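Local coordinates for NS3-like protein (Alongshan virus, PDB 6M40) that probably works as an NTP-hydrolysing RNA helicase, the helicase domain of a flavivirus-like NS3 protein that would couple ATP hydrolysis to RNA unwinding, at residues A[42-54]-A[109-121]. Residues are numbered along the deposited sequence; the frame is centred on the assembly and turned at random.
Sequences LMTWSNRVYVAGP and KDVSYVLDETHVD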
ATOM      1  N   LEU A  42      19.343 -17.246  -3.359  1.00 91.04           N
ATOM      2  CA  LEU A  42      19.678 -16.738  -2.032  1.00 91.66           C
ATOM      3  C   LEU A  42      19.912 -17.845  -1.010  1.00 92.27           C
ATOM      4  O   LEU A  42      20.415 -17.555   0.079  1.00 91.62           O
ATOM      5  CB  LEU A  42      18.573 -15.805  -1.518  1.00 86.13           C
ATOM      6  CG  LEU A  42      18.432 -14.426  -2.184  1.00 87.10           C
ATOM      7  CD1 LEU A  42      17.277 -13.639  -1.566  1.00 73.19           C
ATOM      8  CD2 LEU A  42      19.722 -13.618  -2.123  1.00 83.87           C
HETATM    9  N   MSE A  43      19.570 -19.093  -1.328  1.00 93.36           N
HETATM   10  CA  MSE A  43      19.918 -20.225  -0.470  1.00 93.03           C
HETATM   11  C   MSE A  43      21.384 -20.609  -0.679  1.00 93.81           C
HETATM   12  O   MSE A  43      21.871 -21.599  -0.132  1.00 93.18           O
HETATM   13  CB  MSE A  43      18.989 -21.410  -0.744  1.00 91.62           C
HETATM   14  CG  MSE A  43      17.547 -21.149  -0.312  1.00 96.86           C
HETATM   15 SE   MSE A  43      17.344 -20.677   1.577  1.00109.46          SE
HETATM   16  CE  MSE A  43      17.713 -22.412   2.380  1.00106.53           C
ATOM     17  N   THR A  44      22.078 -19.794  -1.473  1.00 99.55           N
ATOM     18  CA  THR A  44      23.515 -19.959  -1.646  1.00101.46           C
ATOM     19  C   THR A  44      24.251 -19.790  -0.323  1.00 97.41           C
ATOM     20  O   THR A  44      25.048 -20.647   0.071  1.00 96.43           O
ATOM     21  CB  THR A  44      24.033 -18.941  -2.666  1.00 99.69           C
ATOM     22  OG1 THR A  44      23.542 -19.260  -3.973  1.00106.84           O
ATOM     23  CG2 THR A  44      25.561 -18.918  -2.684  1.00105.57           C
ATOM     24  N   TRP A  45      23.984 -18.681   0.379  1.00101.02           N
ATOM     25  CA  TRP A  45      24.765 -18.262   1.535  1.00 97.74           C
ATOM     26  C   TRP A  45      23.961 -18.117   2.820  1.00 91.04           C
ATOM     27  O   TRP A  45      24.568 -18.040   3.890  1.00 93.31           O
ATOM     28  CB  TRP A  45      25.457 -16.912   1.253  1.00101.98           C
ATOM     29  CG  TRP A  45      24.553 -15.902   0.570  1.00103.19           C
ATOM     30  CD1 TRP A  45      23.384 -15.391   1.053  1.00 97.43           C
ATOM     31  CD2 TRP A  45      24.752 -15.293  -0.716  1.00105.54           C
ATOM     32  NE1 TRP A  45      22.840 -14.510   0.148  1.00 94.90           N
ATOM     33  CE2 TRP A  45      23.661 -14.430  -0.944  1.00103.15           C
ATOM     34  CE3 TRP A  45      25.747 -15.395  -1.695  1.00111.25           C
ATOM     35  CZ2 TRP A  45      23.535 -13.675  -2.108  1.00108.35           C
ATOM     36  CZ3 TRP A  45      25.619 -14.640  -2.855  1.00122.20           C
ATOM     37  CH2 TRP A  45      24.520 -13.793  -3.050  1.00113.08           C
ATOM     38  N   SER A  46      22.635 -18.062   2.754  1.00 87.31           N
ATOM     39  CA  SER A  46      21.809 -17.851   3.931  1.00 86.04           C
ATOM     40  C   SER A  46      20.912 -19.062   4.170  1.00 86.23           C
ATOM     41  O   SER A  46      20.718 -19.902   3.288  1.00 86.55           O
ATOM     42  CB  SER A  46      20.962 -16.576   3.790  1.00 79.23           C
ATOM     43  OG  SER A  46      19.813 -16.806   2.992  1.00 81.87           O
ATOM     44  N   ASN A  47      20.362 -19.137   5.386  1.00 86.39           N
ATOM     45  CA  ASN A  47      19.658 -20.324   5.859  1.00 86.43           C
ATOM     46  C   ASN A  47      18.140 -20.207   5.822  1.00 85.39           C
ATOM     47  O   ASN A  47      17.460 -21.233   5.744  1.00 87.96           O
ATOM     48  CB  ASN A  47      20.060 -20.647   7.303  1.00 88.08           C
ATOM     49  CG  ASN A  47      21.547 -20.863   7.467  1.00 89.20           C
ATOM     50  OD1 ASN A  47      22.235 -21.291   6.539  1.00 85.26           O
ATOM     51  ND2 ASN A  47      22.055 -20.569   8.662  1.00102.81           N
ATOM     52  N   ARG A  48      17.589 -19.002   5.934  1.00 83.02           N
ATOM     53  CA  ARG A  48      16.163 -18.775   5.755  1.00 79.76           C
ATOM     54  C   ARG A  48      15.966 -17.575   4.838  1.00 72.67           C
ATOM     55  O   ARG A  48      16.817 -16.684   4.774  1.00 68.38           O
ATOM     56  CB  ARG A  48      15.435 -18.504   7.081  1.00 83.22           C
ATOM     57  CG  ARG A  48      15.583 -19.580   8.129  1.00 96.77           C
ATOM     58  CD  ARG A  48      14.508 -19.438   9.202  1.00102.81           C
ATOM     59  NE  ARG A  48      14.485 -20.584  10.106  1.00113.38           N
ATOM     60  CZ  ARG A  48      13.545 -20.804  11.018  1.00118.68           C
ATOM     61  NH1 ARG A  48      12.535 -19.959  11.160  1.00122.93           N
ATOM     62  NH2 ARG A  48      13.615 -21.877  11.789  1.00118.62           N
ATOM     63  N   VAL A  49      14.834 -17.543   4.140  1.00 70.12           N
ATOM     64  CA  VAL A  49      14.476 -16.396   3.313  1.00 64.74           C
ATOM     65  C   VAL A  49      13.013 -16.054   3.545  1.00 61.36           C
ATOM     66  O   VAL A  49      12.134 -16.908   3.386  1.00 62.27           O
ATOM     67  CB  VAL A  49      14.724 -16.639   1.813  1.00 63.56           C
ATOM     68  CG1 VAL A  49      14.042 -15.547   0.997  1.00 61.21           C
ATOM     69  CG2 VAL A  49      16.210 -16.679   1.523  1.00 67.53           C
ATOM     70  N   TYR A  50      12.755 -14.800   3.889  1.00 57.88           N
ATOM     71  CA  TYR A  50      11.411 -14.320   4.169  1.00 58.04           C
ATOM     72  C   TYR A  50      10.876 -13.596   2.948  1.00 53.58           C
ATOM     73  O   TYR A  50      11.591 -12.803   2.333  1.00 58.74           O
ATOM     74  CB  TYR A  50      11.415 -13.405   5.393  1.00 56.76           C
ATOM     75  CG  TYR A  50      11.531 -14.175   6.688  1.00 55.70           C
ATOM     76  CD1 TYR A  50      12.764 -14.625   7.158  1.00 58.52           C
ATOM     77  CD2 TYR A  50      10.404 -14.463   7.436  1.00 58.64           C
ATOM     78  CE1 TYR A  50      12.858 -15.339   8.348  1.00 60.05           C
ATOM     79  CE2 TYR A  50      10.492 -15.176   8.624  1.00 59.89           C
ATOM     80  CZ  TYR A  50      11.716 -15.608   9.071  1.00 60.58           C
ATOM     81  OH  TYR A  50      11.780 -16.313  10.247  1.00 70.13           O
ATOM     82  N   VAL A  51       9.638 -13.899   2.577  1.00 49.69           N
ATOM     83  CA  VAL A  51       8.998 -13.299   1.415  1.00 55.58           C
ATOM     84  C   VAL A  51       7.759 -12.563   1.894  1.00 55.25           C
ATOM     85  O   VAL A  51       6.947 -13.129   2.633  1.00 55.15           O
ATOM     86  CB  VAL A  51       8.638 -14.359   0.356  1.00 57.58           C
ATOM     87  CG1 VAL A  51       8.039 -13.683  -0.873  1.00 56.74           C
ATOM     88  CG2 VAL A  51       9.868 -15.180  -0.026  1.00 55.34           C
ATOM     89  N   ALA A  52       7.609 -11.310   1.476  1.00 57.38           N
ATOM     90  CA  ALA A  52       6.526 -10.491   1.994  1.00 58.01           C
ATOM     91  C   ALA A  52       5.946  -9.610   0.897  1.00 53.10           C
ATOM     92  O   ALA A  52       6.658  -9.120   0.013  1.00 50.11           O
ATOM     93  CB  ALA A  52       6.973  -9.614   3.165  1.00 52.51           C
ATOM     94  N   GLY A  53       4.641  -9.407   0.984  1.00 51.92           N
ATOM     95  CA  GLY A  53       3.929  -8.548   0.075  1.00 54.93           C
ATOM     96  C   GLY A  53       2.832  -7.797   0.791  1.00 54.39           C
ATOM     97  O   GLY A  53       2.350  -8.205   1.849  1.00 53.55           O
ATOM     98  N   PRO A  54       2.396  -6.709   0.205  1.00 55.33           N
ATOM     99  CA  PRO A  54       1.527  -5.777   0.933  1.00 55.76           C
ATOM    100  C   PRO A  54       0.281  -6.426   1.515  1.00 59.26           C
ATOM    101  O   PRO A  54       0.153  -6.527   2.738  1.00 65.35           O
ATOM    102  CB  PRO A  54       1.184  -4.728  -0.131  1.00 61.97           C
ATOM    103  CG  PRO A  54       1.378  -5.438  -1.453  1.00 63.70           C
ATOM    104  CD  PRO A  54       2.503  -6.390  -1.233  1.00 60.14           C
ATOM    105  N   LYS A 109      22.300 -12.946  11.043  1.00 77.58           N
ATOM    106  CA  LYS A 109      23.122 -12.620   9.887  1.00 78.46           C
ATOM    107  C   LYS A 109      22.893 -13.578   8.724  1.00 78.38           C
ATOM    108  O   LYS A 109      23.597 -13.483   7.710  1.00 77.05           O
ATOM    109  CB  LYS A 109      24.607 -12.622  10.266  1.00 82.32           C
ATOM    110  CG  LYS A 109      25.114 -11.303  10.835  1.00 83.45           C
ATOM    111  CD  LYS A 109      25.124 -11.305  12.357  1.00 82.46           C
ATOM    112  CE  LYS A 109      26.479 -11.713  12.907  1.00 89.53           C
ATOM    113  NZ  LYS A 109      26.372 -12.155  14.329  1.00101.65           N
ATOM    114  N   ASP A 110      21.912 -14.480   8.839  1.00 81.15           N
ATOM    115  CA  ASP A 110      21.715 -15.570   7.891  1.00 76.13           C
ATOM    116  C   ASP A 110      20.296 -15.580   7.345  1.00 73.20           C
ATOM    117  O   ASP A 110      19.785 -16.630   6.950  1.00 73.86           O
ATOM    118  CB  ASP A 110      22.038 -16.917   8.545  1.00 81.66           C
ATOM    119  CG  ASP A 110      21.122 -17.244   9.724  1.00 82.27           C
ATOM    120  OD1 ASP A 110      20.650 -16.317  10.413  1.00 76.20           O
ATOM    121  OD2 ASP A 110      20.877 -18.442   9.972  1.00 89.77           O
ATOM    122  N   VAL A 111      19.643 -14.422   7.315  1.00 68.15           N
ATOM    123  CA  VAL A 111      18.268 -14.305   6.844  1.00 65.31           C
ATOM    124  C   VAL A 111      18.237 -13.285   5.718  1.00 65.72           C
ATOM    125  O   VAL A 111      18.530 -12.099   5.933  1.00 66.32           O
ATOM    126  CB  VAL A 111      17.298 -13.895   7.962  1.00 62.80           C
ATOM    127  CG1 VAL A 111      15.880 -13.870   7.424  1.00 64.16           C
ATOM    128  CG2 VAL A 111      17.407 -14.837   9.145  1.00 59.22           C
ATOM    129  N   SER A 112      17.848 -13.739   4.531  1.00 66.31           N
ATOM    130  CA  SER A 112      17.658 -12.878   3.373  1.00 63.83           C
ATOM    131  C   SER A 112      16.167 -12.635   3.167  1.00 59.77           C
ATOM    132  O   SER A 112      15.322 -13.440   3.570  1.00 59.06           O
ATOM    133  CB  SER A 112      18.291 -13.498   2.126  1.00 64.39           C
ATOM    134  OG  SER A 112      19.699 -13.418   2.204  1.00 68.12           O
ATOM    135  N   TYR A 113      15.848 -11.494   2.562  1.00 60.49           N
ATOM    136  CA  TYR A 113      14.472 -11.038   2.423  1.00 60.06           C
ATOM    137  C   TYR A 113      14.173 -10.815   0.943  1.00 56.35           C
ATOM    138  O   TYR A 113      15.079 -10.555   0.148  1.00 56.78           O
ATOM    139  CB  TYR A 113      14.245  -9.771   3.285  1.00 55.73           C
ATOM    140  CG  TYR A 113      14.687  -9.969   4.741  1.00 58.31           C
ATOM    141  CD1 TYR A 113      16.028  -9.831   5.111  1.00 59.64           C
ATOM    142  CD2 TYR A 113      13.774 -10.316   5.740  1.00 53.48           C
ATOM    143  CE1 TYR A 113      16.445 -10.025   6.425  1.00 56.29           C
ATOM    144  CE2 TYR A 113      14.190 -10.513   7.069  1.00 58.20           C
ATOM    145  CZ  TYR A 113      15.524 -10.361   7.395  1.00 62.34           C
ATOM    146  OH  TYR A 113      15.950 -10.546   8.692  1.00 61.36           O
ATOM    147  N   VAL A 114      12.910 -11.005   0.561  1.00 49.70           N
ATOM    148  CA  VAL A 114      12.411 -10.653  -0.768  1.00 56.12           C
ATOM    149  C   VAL A 114      11.125  -9.869  -0.556  1.00 52.20           C
ATOM    150  O   VAL A 114      10.145 -10.416  -0.035  1.00 50.20           O
ATOM    151  CB  VAL A 114      12.138 -11.888  -1.654  1.00 58.88           C
ATOM    152  CG1 VAL A 114      11.296 -11.495  -2.854  1.00 54.20           C
ATOM    153  CG2 VAL A 114      13.441 -12.543  -2.117  1.00 59.80           C
ATOM    154  N   LEU A 115      11.116  -8.605  -0.959  1.00 51.06           N
ATOM    155  CA  LEU A 115       9.977  -7.728  -0.740  1.00 53.82           C
ATOM    156  C   LEU A 115       9.356  -7.335  -2.070  1.00 58.58           C
ATOM    157  O   LEU A 115      10.059  -6.919  -2.993  1.00 63.76           O
ATOM    158  CB  LEU A 115      10.395  -6.474   0.023  1.00 61.26           C
ATOM    159  CG  LEU A 115      10.627  -6.581   1.531  1.00 56.87           C
ATOM    160  CD1 LEU A 115      11.736  -7.541   1.888  1.00 56.66           C
ATOM    161  CD2 LEU A 115      10.929  -5.183   2.042  1.00 56.69           C
ATOM    162  N   ASP A 116       8.040  -7.464  -2.156  1.00 60.74           N
ATOM    163  CA  ASP A 116       7.286  -7.193  -3.368  1.00 64.24           C
ATOM    164  C   ASP A 116       6.359  -6.015  -3.123  1.00 62.37           C
ATOM    165  O   ASP A 116       5.740  -5.909  -2.061  1.00 61.24           O
ATOM    166  CB  ASP A 116       6.475  -8.426  -3.797  1.00 69.59           C
ATOM    167  CG  ASP A 116       5.701  -8.217  -5.085  1.00 70.91           C
ATOM    168  OD1 ASP A 116       6.032  -7.299  -5.852  1.00 71.77           O
ATOM    169  OD2 ASP A 116       4.744  -8.982  -5.321  1.00 73.66           O
ATOM    170  N   GLU A 117       6.273  -5.126  -4.109  1.00 67.34           N
ATOM    171  CA  GLU A 117       5.439  -3.928  -4.006  1.00 69.83           C
ATOM    172  C   GLU A 117       5.972  -2.978  -2.937  1.00 68.44           C
ATOM    173  O   GLU A 117       5.214  -2.416  -2.141  1.00 70.85           O
ATOM    174  CB  GLU A 117       3.986  -4.294  -3.719  1.00 72.58           C
ATOM    175  CG  GLU A 117       3.343  -5.196  -4.755  1.00 80.10           C
ATOM    176  CD  GLU A 117       2.962  -4.454  -6.019  1.00 90.96           C
ATOM    177  OE1 GLU A 117       2.163  -3.503  -5.934  1.00 97.76           O
ATOM    178  OE2 GLU A 117       3.464  -4.818  -7.099  1.00 83.23           O
ATOM    179  N   THR A 118       7.291  -2.807  -2.903  1.00 68.39           N
ATOM    180  CA  THR A 118       7.900  -1.920  -1.920  1.00 68.76           C
ATOM    181  C   THR A 118       7.360  -0.497  -2.013  1.00 70.89           C
ATOM    182  O   THR A 118       7.611   0.309  -1.106  1.00 71.15           O
ATOM    183  CB  THR A 118       9.416  -1.910  -2.099  1.00 68.81           C
ATOM    184  OG1 THR A 118       9.816  -3.058  -2.854  1.00 71.58           O
ATOM    185  CG2 THR A 118      10.104  -1.946  -0.753  1.00 82.11           C
ATOM    186  N   HIS A 119       6.611  -0.185  -3.073  1.00 72.52           N
ATOM    187  CA  HIS A 119       6.135   1.156  -3.378  1.00 70.62           C
ATOM    188  C   HIS A 119       4.773   1.460  -2.755  1.00 66.72           C
ATOM    189  O   HIS A 119       4.110   2.423  -3.171  1.00 66.33           O
ATOM    190  CB  HIS A 119       6.041   1.331  -4.895  1.00 76.87           C
ATOM    191  CG  HIS A 119       5.200   0.281  -5.556  1.00 76.69           C
ATOM    192  ND1 HIS A 119       5.720  -0.649  -6.426  1.00 73.98           N
ATOM    193  CD2 HIS A 119       3.882  -0.012  -5.436  1.00 77.20           C
ATOM    194  CE1 HIS A 119       4.755  -1.452  -6.837  1.00 80.52           C
ATOM    195  NE2 HIS A 119       3.632  -1.088  -6.248  1.00 80.18           N
ATOM    196  N   VAL A 120       4.324   0.663  -1.787  1.00 69.43           N
ATOM    197  CA  VAL A 120       2.991   0.854  -1.235  1.00 73.84           C
ATOM    198  C   VAL A 120       2.990   2.005  -0.235  1.00 71.55           C
ATOM    199  O   VAL A 120       4.006   2.326   0.390  1.00 66.26           O
ATOM    200  CB  VAL A 120       2.478  -0.448  -0.587  1.00 72.16           C
ATOM    201  CG1 VAL A 120       1.188  -0.199   0.187  1.00 74.83           C
ATOM    202  CG2 VAL A 120       2.260  -1.518  -1.633  1.00 68.35           C
ATOM    203  N   ASP A 121       1.820   2.621  -0.072  1.00 73.17           N
ATOM    204  CA  ASP A 121       1.620   3.738   0.848  1.00 76.58           C
ATOM    205  C   ASP A 121       1.130   3.205   2.197  1.00 73.41           C
ATOM    206  O   ASP A 121      -0.018   3.392   2.611  1.00 72.72           O
ATOM    207  CB  ASP A 121       0.639   4.735   0.243  1.00 94.46           C
ATOM    208  CG  ASP A 121       0.601   6.053   0.992  1.00 98.27           C
ATOM    209  OD1 ASP A 121       0.632   6.033   2.238  1.00104.32           O
ATOM    210  OD2 ASP A 121       0.536   7.113   0.335  1.00 97.77           O
TER
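Strands 48-53 and 111-116 are neighbours in the six-stranded parallel sheet of the DEAD-like domain, and the second runs into the DExH sequence D116-E117-T118-H119. Their short segments run parallel, with N-to-C directions 19° apart, and alternate residues carry the pairing: R48 O accepts S112 N (3.1 Å), Y50 bonds S112 O through its N and V114 N through its O, and A52 does the same with V114 O and D116 N. V49 and V51 make their backbone bonds to 87-91, on the other edge of strand 48-53.

At the entry end, N47 ND2 donates to the anti lone pair of D110 OD2 (2.8 Å) through a bent bond, the oxygen lying out of the amide plane. Amide and carboxylate planes stand 85° apart. N47 N also bonds D110 O (3.0 Å).

One face of the strand pair carries V49, V51, S112 and V114. L42, just before strand 48-53, reaches over it, its CD1 branch meeting S112 CB (3.8 Å) and V114 CG2 (4.0 Å), while S112 OG is held by A144 N. The other face carries Y50, V111 and Y113: V111 CG1 sits at the edge of the Y50 ring, and Y50 CB lies 3.9 Å from Y113 CD2. Helix 93-102 packs on Y50, helix 123-136 on Y113.

Past the strands, P54, in the sequence region corresponding to motif Ia, lays CD against E117 CB (3.6 Å) and CB against V120 CG2 (3.7 Å). D116 OD1 forms a salt bridge with K31 of the P-loop. Bringing the Walker B (DExH) acid at a strand's C-terminal end to the Walker A lysine is characteristic of the RecA-like core of superfamily 2 helicases.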